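Local coordinates for CMP/dCMP-type deaminase domain-containing protein (Aspergillus oryzae RIB40, PDB 7DS1) that probably deaminates the pyrimidine ring of the ribitylamino intermediate DARIPP in riboflavin biosynthesis, using a bound zinc ion, at residues F26-I31 with M95-E100; M99-K104 with Q128-G133; F132-P137 with E166-A171. One frame throughout, in Å; residues are numbered along the deposited sequence. Where two conformers were deposited one is given.

Interaction 1. Residues F26-I31 with M95-E100; sequences FRVGAI and MYVTME. With HJL ([(2~{R},3~{S},4~{S})-5-[[2,5-bis(azanyl)-6-oxidanylidene-1~{H}-pyrimidin-4-yl]amino]-2,3,4-tris(oxidanyl)pentyl] dihydrogen phosphate), chain C.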
loop_
_atom_site.group_PDB
_atom_site.type_symbol
_atom_site.label_atom_id
_atom_site.label_comp_id
_atom_site.label_asym_id
_atom_site.label_seq_id
_atom_site.Cartn_x
_atom_site.Cartn_y
_atom_site.Cartn_z
ATOM N N PHE A 26 6.326 -8.564 6.297
ATOM C CA PHE A 26 6.680 -7.218 6.728
ATOM C C PHE A 26 5.457 -6.533 7.322
ATOM O O PHE A 26 4.346 -6.671 6.797
ATOM C CB PHE A 26 7.195 -6.368 5.551
ATOM C CG PHE A 26 8.471 -6.870 4.930
ATOM C CD1 PHE A 26 9.657 -6.878 5.648
ATOM C CD2 PHE A 26 8.496 -7.282 3.600
ATOM C CE1 PHE A 26 10.840 -7.319 5.072
ATOM C CE2 PHE A 26 9.678 -7.722 3.016
ATOM C CZ PHE A 26 10.850 -7.745 3.750
ATOM N N ARG A 27 5.668 -5.763 8.391
ATOM C CA ARG A 27 4.595 -4.974 8.995
ATOM C C ARG A 27 4.442 -3.658 8.243
ATOM O O ARG A 27 5.325 -2.796 8.305
ATOM C CB ARG A 27 4.892 -4.722 10.468
ATOM C CG ARG A 27 5.024 -6.001 11.270
ATOM C CD ARG A 27 5.724 -5.729 12.579
ATOM N NE ARG A 27 4.842 -5.112 13.567
ATOM C CZ ARG A 27 5.180 -4.065 14.316
ATOM N NH1 ARG A 27 6.376 -3.507 14.176
ATOM N NH2 ARG A 27 4.329 -3.581 15.211
ATOM N N VAL A 28 3.303 -3.493 7.569
ATOM C CA VAL A 28 3.069 -2.404 6.626
ATOM C C VAL A 28 1.699 -1.798 6.910
ATOM O O VAL A 28 0.815 -2.461 7.460
ATOM C CB VAL A 28 3.177 -2.945 5.175
ATOM C CG1 VAL A 28 2.822 -1.891 4.134
ATOM C CG2 VAL A 28 4.583 -3.470 4.914
ATOM N N GLY A 29 1.535 -0.520 6.574
ATOM C CA GLY A 29 0.236 0.127 6.647
ATOM C C GLY A 29 -0.076 0.840 5.348
ATOM O O GLY A 29 0.822 1.278 4.629
ATOM N N ALA A 30 -1.380 0.942 5.051
ATOM C CA ALA A 30 -1.864 1.495 3.787
ATOM C C ALA A 30 -3.108 2.351 3.994
ATOM O O ALA A 30 -3.970 2.012 4.805
ATOM C CB ALA A 30 -2.198 0.379 2.789
ATOM N N ILE A 31 -3.203 3.458 3.245
ATOM C CA ILE A 31 -4.349 4.366 3.314
ATOM C C ILE A 31 -4.779 4.701 1.893
ATOM O O ILE A 31 -3.960 5.165 1.093
ATOM C CB ILE A 31 -4.018 5.665 4.077
ATOM C CG1 ILE A 31 -3.696 5.372 5.547
ATOM C CG2 ILE A 31 -5.191 6.660 3.986
ATOM C CD1 ILE A 31 -3.124 6.587 6.304
ATOM N N MET A 95 -3.209 5.504 -3.331
ATOM C CA MET A 95 -2.940 4.718 -2.132
ATOM C C MET A 95 -1.558 5.056 -1.599
ATOM O O MET A 95 -0.581 5.061 -2.358
ATOM C CB MET A 95 -3.044 3.208 -2.393
ATOM C CG MET A 95 -2.951 2.384 -1.101
ATOM S SD MET A 95 -2.920 0.594 -1.385
ATOM C CE MET A 95 -4.675 0.230 -1.563
ATOM N N TYR A 96 -1.496 5.377 -0.306
ATOM C CA TYR A 96 -0.249 5.499 0.436
ATOM C C TYR A 96 0.032 4.165 1.105
ATOM O O TYR A 96 -0.870 3.548 1.669
ATOM C CB TYR A 96 -0.352 6.608 1.491
ATOM C CG TYR A 96 -0.461 7.981 0.877
ATOM C CD1 TYR A 96 0.675 8.747 0.644
ATOM C CD2 TYR A 96 -1.702 8.498 0.500
ATOM C CE1 TYR A 96 0.586 10.002 0.067
ATOM C CE2 TYR A 96 -1.801 9.751 -0.080
ATOM C CZ TYR A 96 -0.654 10.493 -0.292
ATOM O OH TYR A 96 -0.742 11.733 -0.863
ATOM N N VAL A 97 1.277 3.694 0.992
ATOM C CA VAL A 97 1.718 2.436 1.601
ATOM C C VAL A 97 3.136 2.642 2.122
ATOM O O VAL A 97 3.956 3.256 1.439
ATOM C CB VAL A 97 1.685 1.262 0.593
ATOM C CG1 VAL A 97 1.719 -0.073 1.320
ATOM C CG2 VAL A 97 0.466 1.326 -0.334
ATOM N N THR A 98 3.446 2.135 3.324
ATOM C CA THR A 98 4.796 2.384 3.845
ATOM C C THR A 98 5.848 1.747 2.946
ATOM O O THR A 98 6.913 2.331 2.718
ATOM C CB THR A 98 4.991 1.909 5.294
ATOM O OG1 THR A 98 4.722 0.507 5.417
ATOM C CG2 THR A 98 4.132 2.705 6.263
ATOM N N MET A 99 5.548 0.568 2.405
ATOM C CA MET A 99 6.472 -0.195 1.578
ATOM C C MET A 99 5.900 -0.349 0.176
ATOM O O MET A 99 4.682 -0.472 -0.001
ATOM C CB MET A 99 6.720 -1.578 2.190
ATOM C CG MET A 99 7.659 -2.478 1.393
ATOM S SD MET A 99 8.002 -4.000 2.296
ATOM C CE MET A 99 8.640 -3.313 3.831
ATOM N N GLU A 100 6.792 -0.321 -0.820
ATOM C CA GLU A 100 6.491 -0.685 -2.201
ATOM C C GLU A 100 5.589 -1.917 -2.266
ATOM O O GLU A 100 5.950 -2.966 -1.715
ATOM C CB GLU A 100 7.804 -0.964 -2.930
ATOM C CG GLU A 100 7.663 -1.341 -4.392
ATOM C CD GLU A 100 9.003 -1.675 -5.004
ATOM O OE1 GLU A 100 9.944 -2.008 -4.243
ATOM O OE2 GLU A 100 9.131 -1.608 -6.244
HETATM C C2 HJL C . 3.781 -5.084 1.770
HETATM C C4 HJL C . 2.573 -6.176 3.416
HETATM C C5 HJL C . 3.488 -7.250 3.368
HETATM C C6 HJL C . 4.532 -7.191 2.475
HETATM N N1 HJL C . 4.643 -6.077 1.674
HETATM N N2 HJL C . 3.940 -3.916 0.896
HETATM N N3 HJL C . 2.731 -5.116 2.618
HETATM N N5 HJL C . 3.339 -8.375 4.214
HETATM O O4 HJL C . 1.622 -6.205 4.198
HETATM C "C1'" HJL C . 6.075 -8.658 1.055
HETATM C "C2'" HJL C . 6.891 -9.964 1.124
HETATM C "C3'" HJL C . 5.968 -11.141 1.536
HETATM C "C4'" HJL C . 6.748 -12.479 1.287
HETATM C "C5'" HJL C . 6.040 -13.677 1.976
HETATM N "N1'" HJL C . 5.501 -8.304 2.384
HETATM O O1P HJL C . 3.411 -12.516 2.861
HETATM O "O2'" HJL C . 7.451 -10.241 -0.119
HETATM O O2P HJL C . 2.238 -14.050 1.155
HETATM O "O3'" HJL C . 5.639 -10.983 2.890
HETATM O O3P HJL C . 3.539 -14.769 3.244
HETATM O "O4'" HJL C . 6.824 -12.756 -0.060
HETATM O "O5'" HJL C . 4.789 -13.845 1.299
HETATM P PAN HJL C . 3.464 -13.775 2.179
HETATM O O HOH W 1 6.327 -0.347 7.587
#
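The Phe-26 ring carries the bent end of Met-99 over one face, the methyl CE lying 4.2 Å from the ring centroid and 28° off the normal, while SD approaches obliquely, 3.6 Å from Phe-26 CD2. This is a Met-aromatic contact joined to a CH-pi contact. Near the plane, at the ring's edge, sits N1' of the bound DARIPP (HJL). Over a face of the ligand's pyrimidine stands Val-28 CG2, 3.4 Å almost straight above N3. Met-99 reaches Phe-26 because its chain runs straight from the backbone and turns only at the thioether (chi3 -56°). The Tyr-96 ring has Ile-31 O at its edge, close to its plane, and stacks with Tyr-8 and Tyr-131; its hydroxyl is hydrogen-bonded to His-5 and Arg-35.

Between these aromatic ends run the antiparallel neighbours 29-36 and 91-97 of the deaminase sheet. Ile-31 and Tyr-96 form a hydrogen-bonded pair, both bonds 2.8 Å between Ile-31 N and Tyr-96 O and between Tyr-96 N and Ile-31 O. Beyond the non-hydrogen-bonded pair of Ala-30 and Val-97, Thr-98 N donates to Gly-29 O.

Val-28 CG1 packs 3.3 Å from Thr-98 OG1. Water 1 donates to Arg-27 O and accepts from Thr-98 OG1, bridging the two segments.

Interaction 2. Residues M99-K104 with Q128-G133; sequences MEPCGK and QKIYFG. With ZN (zinc ion), chain B; HJL ([(2~{R},3~{S},4~{S})-5-[[2,5-bis(azanyl)-6-oxidanylidene-1~{H}-pyrimidin-4-yl]amino]-2,3,4-tris(oxidanyl)pentyl] dihydrogen phosphate), chain C.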
loop_
_atom_site.group_PDB
_atom_site.type_symbol
_atom_site.label_atom_id
_atom_site.label_comp_id
_atom_site.label_asym_id
_atom_site.label_seq_id
_atom_site.Cartn_x
_atom_site.Cartn_y
_atom_site.Cartn_z
ATOM N N MET A 99 5.548 0.568 2.405
ATOM C CA MET A 99 6.472 -0.195 1.578
ATOM C C MET A 99 5.900 -0.349 0.176
ATOM O O MET A 99 4.682 -0.472 -0.001
ATOM C CB MET A 99 6.720 -1.578 2.190
ATOM C CG MET A 99 7.659 -2.478 1.393
ATOM S SD MET A 99 8.002 -4.000 2.296
ATOM C CE MET A 99 8.640 -3.313 3.831
ATOM N N GLU A 100 6.792 -0.321 -0.820
ATOM C CA GLU A 100 6.491 -0.685 -2.201
ATOM C C GLU A 100 5.589 -1.917 -2.266
ATOM O O GLU A 100 5.950 -2.966 -1.715
ATOM C CB GLU A 100 7.804 -0.964 -2.930
ATOM C CG GLU A 100 7.663 -1.341 -4.392
ATOM C CD GLU A 100 9.003 -1.675 -5.004
ATOM O OE1 GLU A 100 9.944 -2.008 -4.243
ATOM O OE2 GLU A 100 9.131 -1.608 -6.244
ATOM N N PRO A 101 4.426 -1.837 -2.917
ATOM C CA PRO A 101 3.576 -3.029 -3.050
ATOM C C PRO A 101 4.310 -4.185 -3.715
ATOM O O PRO A 101 5.163 -4.003 -4.594
ATOM C CB PRO A 101 2.405 -2.538 -3.910
ATOM C CG PRO A 101 2.298 -1.058 -3.539
ATOM C CD PRO A 101 3.752 -0.615 -3.396
ATOM N N CYS A 102 3.977 -5.394 -3.270
ATOM C CA CYS A 102 4.691 -6.585 -3.706
ATOM C C CYS A 102 4.290 -6.998 -5.118
ATOM O O CYS A 102 3.124 -6.880 -5.518
ATOM C CB CYS A 102 4.451 -7.743 -2.725
ATOM S SG CYS A 102 2.721 -8.404 -2.595
ATOM N N GLY A 103 5.278 -7.457 -5.874
ATOM C CA GLY A 103 5.054 -7.994 -7.202
ATOM C C GLY A 103 5.015 -9.506 -7.196
ATOM O O GLY A 103 4.664 -10.134 -8.198
ATOM N N LYS A 104 5.412 -10.103 -6.073
ATOM C CA LYS A 104 5.410 -11.550 -5.917
ATOM C C LYS A 104 5.311 -11.849 -4.428
ATOM O O LYS A 104 5.848 -11.100 -3.610
ATOM C CB LYS A 104 6.674 -12.190 -6.520
ATOM C CG LYS A 104 6.593 -13.707 -6.719
ATOM C CD LYS A 104 7.763 -14.229 -7.551
ATOM C CE LYS A 104 8.530 -15.317 -6.808
ATOM N NZ LYS A 104 9.753 -15.755 -7.542
ATOM N N GLN A 128 -5.030 5.138 -9.212
ATOM C CA GLN A 128 -4.215 5.727 -10.271
ATOM C C GLN A 128 -2.769 6.000 -9.868
ATOM O O GLN A 128 -1.915 6.118 -10.756
ATOM C CB GLN A 128 -4.863 7.021 -10.766
ATOM C CG GLN A 128 -6.145 6.749 -11.528
ATOM C CD GLN A 128 -6.711 7.986 -12.173
ATOM O OE1 GLN A 128 -6.081 8.593 -13.047
ATOM N NE2 GLN A 128 -7.905 8.373 -11.754
ATOM N N LYS A 129 -2.466 6.087 -8.574
ATOM C CA LYS A 129 -1.095 6.356 -8.156
ATOM C C LYS A 129 -0.828 5.751 -6.783
ATOM O O LYS A 129 -1.700 5.766 -5.909
ATOM C CB LYS A 129 -0.831 7.873 -8.142
ATOM C CG LYS A 129 0.627 8.243 -7.849
ATOM C CD LYS A 129 0.905 9.702 -8.161
ATOM C CE LYS A 129 2.375 10.041 -7.898
ATOM N NZ LYS A 129 2.641 11.482 -8.192
ATOM N N ILE A 130 0.389 5.222 -6.599
ATOM C CA ILE A 130 0.862 4.696 -5.319
ATOM C C ILE A 130 1.968 5.601 -4.798
ATOM O O ILE A 130 2.935 5.871 -5.511
ATOM C CB ILE A 130 1.403 3.265 -5.459
ATOM C CG1 ILE A 130 0.378 2.359 -6.145
ATOM C CG2 ILE A 130 1.841 2.723 -4.089
ATOM C CD1 ILE A 130 -0.947 2.232 -5.389
ATOM N N TYR A 131 1.847 6.041 -3.553
ATOM C CA TYR A 131 2.941 6.706 -2.853
ATOM C C TYR A 131 3.487 5.739 -1.814
ATOM O O TYR A 131 2.711 5.198 -1.023
ATOM C CB TYR A 131 2.454 7.977 -2.156
ATOM C CG TYR A 131 2.040 9.102 -3.072
ATOM C CD1 TYR A 131 2.958 10.071 -3.472
ATOM C CD2 TYR A 131 0.720 9.212 -3.521
ATOM C CE1 TYR A 131 2.583 11.111 -4.302
ATOM C CE2 TYR A 131 0.342 10.245 -4.357
ATOM C CZ TYR A 131 1.277 11.192 -4.739
ATOM O OH TYR A 131 0.904 12.225 -5.560
ATOM N N PHE A 132 4.809 5.526 -1.799
ATOM C CA PHE A 132 5.398 4.637 -0.799
ATOM C C PHE A 132 6.738 5.171 -0.304
ATOM O O PHE A 132 7.357 6.033 -0.927
ATOM C CB PHE A 132 5.525 3.181 -1.322
ATOM C CG PHE A 132 6.389 3.015 -2.543
ATOM C CD1 PHE A 132 7.760 2.825 -2.417
ATOM C CD2 PHE A 132 5.816 2.988 -3.813
ATOM C CE1 PHE A 132 8.562 2.645 -3.540
ATOM C CE2 PHE A 132 6.612 2.813 -4.945
ATOM C CZ PHE A 132 7.984 2.640 -4.808
ATOM N N GLY A 133 7.164 4.660 0.860
ATOM C CA GLY A 133 8.290 5.212 1.591
ATOM C C GLY A 133 9.613 4.490 1.404
ATOM O O GLY A 133 10.676 5.115 1.479
HETATM ZN ZN ZN B . 1.632 -7.275 -0.936
HETATM C C2 HJL C . 3.781 -5.084 1.770
HETATM C C4 HJL C . 2.573 -6.176 3.416
HETATM C C5 HJL C . 3.488 -7.250 3.368
HETATM C C6 HJL C . 4.532 -7.191 2.475
HETATM N N1 HJL C . 4.643 -6.077 1.674
HETATM N N2 HJL C . 3.940 -3.916 0.896
HETATM N N3 HJL C . 2.731 -5.116 2.618
HETATM N N5 HJL C . 3.339 -8.375 4.214
HETATM O O4 HJL C . 1.622 -6.205 4.198
HETATM C "C1'" HJL C . 6.075 -8.658 1.055
HETATM C "C2'" HJL C . 6.891 -9.964 1.124
HETATM C "C3'" HJL C . 5.968 -11.141 1.536
HETATM C "C4'" HJL C . 6.748 -12.479 1.287
HETATM C "C5'" HJL C . 6.040 -13.677 1.976
HETATM N "N1'" HJL C . 5.501 -8.304 2.384
HETATM O O1P HJL C . 3.411 -12.516 2.861
HETATM O "O2'" HJL C . 7.451 -10.241 -0.119
HETATM O O2P HJL C . 2.238 -14.050 1.155
HETATM O "O3'" HJL C . 5.639 -10.983 2.890
HETATM O O3P HJL C . 3.539 -14.769 3.244
HETATM O "O4'" HJL C . 6.824 -12.756 -0.060
HETATM O "O5'" HJL C . 4.789 -13.845 1.299
HETATM P PAN HJL C . 3.464 -13.775 2.179
HETATM O O HOH W 2 2.723 -5.442 -0.539
#
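Glu-100 lays the aliphatic part of its side chain along the Phe-132 ring, although it ends in a charge. Glu-100 CB stands 3.9 Å from the centroid of the Phe-132 ring and 18° off the normal, a CH-pi contact, and the two side chains run side by side in the same direction, with carboxylate and ring planes only 12° apart. The backbone shares this face, Glu-100 CA lying 3.7 Å above the ring plane toward the rim. Phe-132 is set beneath it by a chi1 of 60°, which holds CG between its backbone N and carbonyl carbon. The buried carboxylate has a salt bridge to Lys-135 and accepts from the backbone N of Cys-147 and of Glu-136.

Here the loop after strand 91-97 packs against the side chains of strand 127-132 and enters the zinc motif of the cytidine deaminase fold, Pro-101 directly preceding the metal ligand Cys-102. Pro-101 CG packs 3.8 Å from Ile-130 CG2, and its CD lies obliquely to the Phe-132 ring. Cys-102 SG binds the zinc at 2.3 Å, alongside His-61, Cys-112 and water 2, which also accepts from Cys-102 N at 3.0 Å. On the pocket side, Glu-100 O receives a weak hydrogen bond, 3.4 Å long, from N2 of the bound DARIPP.

Interaction 3. Residues F132-P137 with E166-A171; sequences FGVKEP and EILEVA. With HJL ([(2~{R},3~{S},4~{S})-5-[[2,5-bis(azanyl)-6-oxidanylidene-1~{H}-pyrimidin-4-yl]amino]-2,3,4-tris(oxidanyl)pentyl] dihydrogen phosphate), chain C.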
loop_
_atom_site.group_PDB
_atom_site.type_symbol
_atom_site.label_atom_id
_atom_site.label_comp_id
_atom_site.label_asym_id
_atom_site.label_seq_id
_atom_site.Cartn_x
_atom_site.Cartn_y
_atom_site.Cartn_z
ATOM N N PHE A 132 4.809 5.526 -1.799
ATOM C CA PHE A 132 5.398 4.637 -0.799
ATOM C C PHE A 132 6.738 5.171 -0.304
ATOM O O PHE A 132 7.357 6.033 -0.927
ATOM C CB PHE A 132 5.525 3.181 -1.322
ATOM C CG PHE A 132 6.389 3.015 -2.543
ATOM C CD1 PHE A 132 7.760 2.825 -2.417
ATOM C CD2 PHE A 132 5.816 2.988 -3.813
ATOM C CE1 PHE A 132 8.562 2.645 -3.540
ATOM C CE2 PHE A 132 6.612 2.813 -4.945
ATOM C CZ PHE A 132 7.984 2.640 -4.808
ATOM N N GLY A 133 7.164 4.660 0.860
ATOM C CA GLY A 133 8.290 5.212 1.591
ATOM C C GLY A 133 9.613 4.490 1.404
ATOM O O GLY A 133 10.676 5.115 1.479
ATOM N N VAL A 134 9.569 3.175 1.185
ATOM C CA VAL A 134 10.775 2.380 0.955
ATOM C C VAL A 134 10.483 1.358 -0.129
ATOM O O VAL A 134 9.373 0.820 -0.208
ATOM C CB VAL A 134 11.277 1.652 2.227
ATOM C CG1 VAL A 134 11.586 2.632 3.361
ATOM C CG2 VAL A 134 10.287 0.564 2.676
ATOM N N LYS A 135 11.489 1.070 -0.952
ATOM C CA LYS A 135 11.412 -0.097 -1.822
ATOM C C LYS A 135 11.373 -1.362 -0.971
ATOM O O LYS A 135 11.869 -1.387 0.157
ATOM C CB LYS A 135 12.614 -0.134 -2.769
ATOM C CG LYS A 135 12.677 1.055 -3.716
ATOM C CD LYS A 135 11.761 0.860 -4.924
ATOM C CE LYS A 135 12.394 -0.044 -5.968
ATOM N NZ LYS A 135 11.409 -0.411 -7.029
ATOM N N GLU A 136 10.773 -2.421 -1.506
ATOM C CA GLU A 136 10.735 -3.656 -0.734
ATOM C C GLU A 136 12.165 -4.138 -0.493
ATOM O O GLU A 136 12.946 -4.243 -1.449
ATOM C CB GLU A 136 9.922 -4.749 -1.434
ATOM C CG GLU A 136 9.816 -6.013 -0.569
ATOM C CD GLU A 136 8.987 -7.135 -1.186
ATOM O OE1 GLU A 136 8.133 -6.849 -2.051
ATOM O OE2 GLU A 136 9.197 -8.305 -0.779
ATOM N N PRO A 137 12.556 -4.402 0.753
ATOM C CA PRO A 137 13.928 -4.847 1.016
ATOM C C PRO A 137 14.163 -6.230 0.437
ATOM O O PRO A 137 13.232 -7.006 0.209
ATOM C CB PRO A 137 14.029 -4.871 2.548
ATOM C CG PRO A 137 12.774 -4.251 3.063
ATOM C CD PRO A 137 11.746 -4.316 1.981
ATOM N N GLU A 166 12.626 4.552 9.958
ATOM C CA GLU A 166 11.468 4.280 10.804
ATOM C C GLU A 166 10.541 3.254 10.160
ATOM O O GLU A 166 10.039 2.352 10.843
ATOM C CB GLU A 166 10.712 5.574 11.110
ATOM C CG GLU A 166 10.253 5.651 12.559
ATOM C CD GLU A 166 9.576 6.961 12.915
ATOM O OE1 GLU A 166 10.225 8.025 12.818
ATOM O OE2 GLU A 166 8.386 6.921 13.293
ATOM N N ILE A 167 10.319 3.364 8.847
ATOM C CA ILE A 167 9.461 2.403 8.154
ATOM C C ILE A 167 10.069 1.010 8.209
ATOM O O ILE A 167 9.372 0.021 8.470
ATOM C CB ILE A 167 9.219 2.851 6.700
ATOM C CG1 ILE A 167 8.238 4.019 6.662
ATOM C CG2 ILE A 167 8.672 1.687 5.845
ATOM C CD1 ILE A 167 8.136 4.695 5.288
ATOM N N LEU A 168 11.379 0.911 7.965
ATOM C CA LEU A 168 12.042 -0.389 7.947
ATOM C C LEU A 168 12.069 -1.029 9.330
ATOM O O LEU A 168 11.832 -2.235 9.461
ATOM C CB LEU A 168 13.466 -0.239 7.411
ATOM C CG LEU A 168 13.554 0.069 5.919
ATOM C CD1 LEU A 168 14.933 0.631 5.593
ATOM C CD2 LEU A 168 13.238 -1.171 5.086
ATOM N N GLU A 169 12.368 -0.246 10.371
ATOM C CA GLU A 169 12.448 -0.821 11.711
ATOM C C GLU A 169 11.102 -1.400 12.136
ATOM O O GLU A 169 11.044 -2.485 12.725
ATOM C CB GLU A 169 12.957 0.230 12.702
ATOM C CG GLU A 169 14.438 0.529 12.493
ATOM C CD GLU A 169 15.033 1.486 13.511
ATOM O OE1 GLU A 169 14.272 2.105 14.285
ATOM O OE2 GLU A 169 16.276 1.618 13.528
ATOM N N VAL A 170 10.007 -0.705 11.812
ATOM C CA VAL A 170 8.676 -1.251 12.071
ATOM C C VAL A 170 8.442 -2.495 11.228
ATOM O O VAL A 170 7.935 -3.513 11.718
ATOM C CB VAL A 170 7.596 -0.184 11.806
ATOM C CG1 VAL A 170 6.206 -0.827 11.722
ATOM C CG2 VAL A 170 7.622 0.877 12.889
ATOM N N ALA A 171 8.824 -2.436 9.948
ATOM C CA ALA A 171 8.484 -3.507 9.014
ATOM C C ALA A 171 9.096 -4.843 9.425
ATOM O O ALA A 171 8.470 -5.896 9.243
ATOM C CB ALA A 171 8.937 -3.133 7.604
HETATM C C2 HJL C . 3.781 -5.084 1.770
HETATM C C4 HJL C . 2.573 -6.176 3.416
HETATM C C5 HJL C . 3.488 -7.250 3.368
HETATM C C6 HJL C . 4.532 -7.191 2.475
HETATM N N1 HJL C . 4.643 -6.077 1.674
HETATM N N2 HJL C . 3.940 -3.916 0.896
HETATM N N3 HJL C . 2.731 -5.116 2.618
HETATM N N5 HJL C . 3.339 -8.375 4.214
HETATM O O4 HJL C . 1.622 -6.205 4.198
HETATM C "C1'" HJL C . 6.075 -8.658 1.055
HETATM C "C2'" HJL C . 6.891 -9.964 1.124
HETATM C "C3'" HJL C . 5.968 -11.141 1.536
HETATM C "C4'" HJL C . 6.748 -12.479 1.287
HETATM C "C5'" HJL C . 6.040 -13.677 1.976
HETATM N "N1'" HJL C . 5.501 -8.304 2.384
HETATM O O1P HJL C . 3.411 -12.516 2.861
HETATM O "O2'" HJL C . 7.451 -10.241 -0.119
HETATM O O2P HJL C . 2.238 -14.050 1.155
HETATM O "O3'" HJL C . 5.639 -10.983 2.890
HETATM O O3P HJL C . 3.539 -14.769 3.244
HETATM O "O4'" HJL C . 6.824 -12.756 -0.060
HETATM O "O5'" HJL C . 4.789 -13.845 1.299
HETATM P PAN HJL C . 3.464 -13.775 2.179
#
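Val-134 and Ile-167 run antiparallel to one another, side against side, and their methyl branches interlock. Val-134 CG2 comes 3.7 Å from Ile-167 CG2, and Val-134 CG1 touches the same methyl at 3.9 Å, so that both prongs of the valine straddle one branch of the isoleucine. That branch points to the loop because Ile-167 holds CG2 anti to its backbone N. The longer branch, through CG1, brings Ile-167 CD1 to 3.7 Å from Gly-133 CA, so the methyl rests directly on the glycine backbone as the chain turns its corner.

Leu-168 takes the neighbouring position. It lies aslant to Val-134, with CG 4.1 Å from Val-134 CG1, and head to tail with Pro-137, whose CG meets Leu-168 CD2 at 3.7 Å. Val-134 and Pro-137 thus bracket the leucine from the loop side, and all the contacts across the pair are apolar. Glu-136, lying between them in sequence, turns the other way. Its extended chain (chi1 -176°) carries OE2 to within 2.7 Å of O2' of the bound DARIPP, which donates to it.

The loop follows strand 127-132, and Val-134 is bonded through its backbone to Thr-98 and Glu-100 of the segment 95-100. Helix 164-171 packs against the loop through Ile-167 and Leu-168, with Ile-167 also touching Leu-13 of helix 4-16 and Leu-168 packing on Val-182, Ala-185 and Leu-186 of helix 178-187.

How the interactions relate
Interactions 1 and 2 lie in the core of the sheet and adjoin through strands 91-97 and 127-132, which are probably bonded to each other between Met-95 and Tyr-131 and between Val-97 and Tyr-131. Interaction 3, about 11 Å from the chain's centre to its own, is still largely buried but lies farther out, where a loop meets a helix. Interaction 1 combines backbone pairing with side-chain packing; 2 and 3 have side-chain packing alone, partly aromatic in 2 and aliphatic in 3. Met-99 and Glu-100 belong to both 1 and 2. The Glu-100 to Lys-135 salt bridge ties these to 3. Interactions 1 and 2 line the DARIPP pocket, and 3 reaches the ligand only through Glu-136 of its loop.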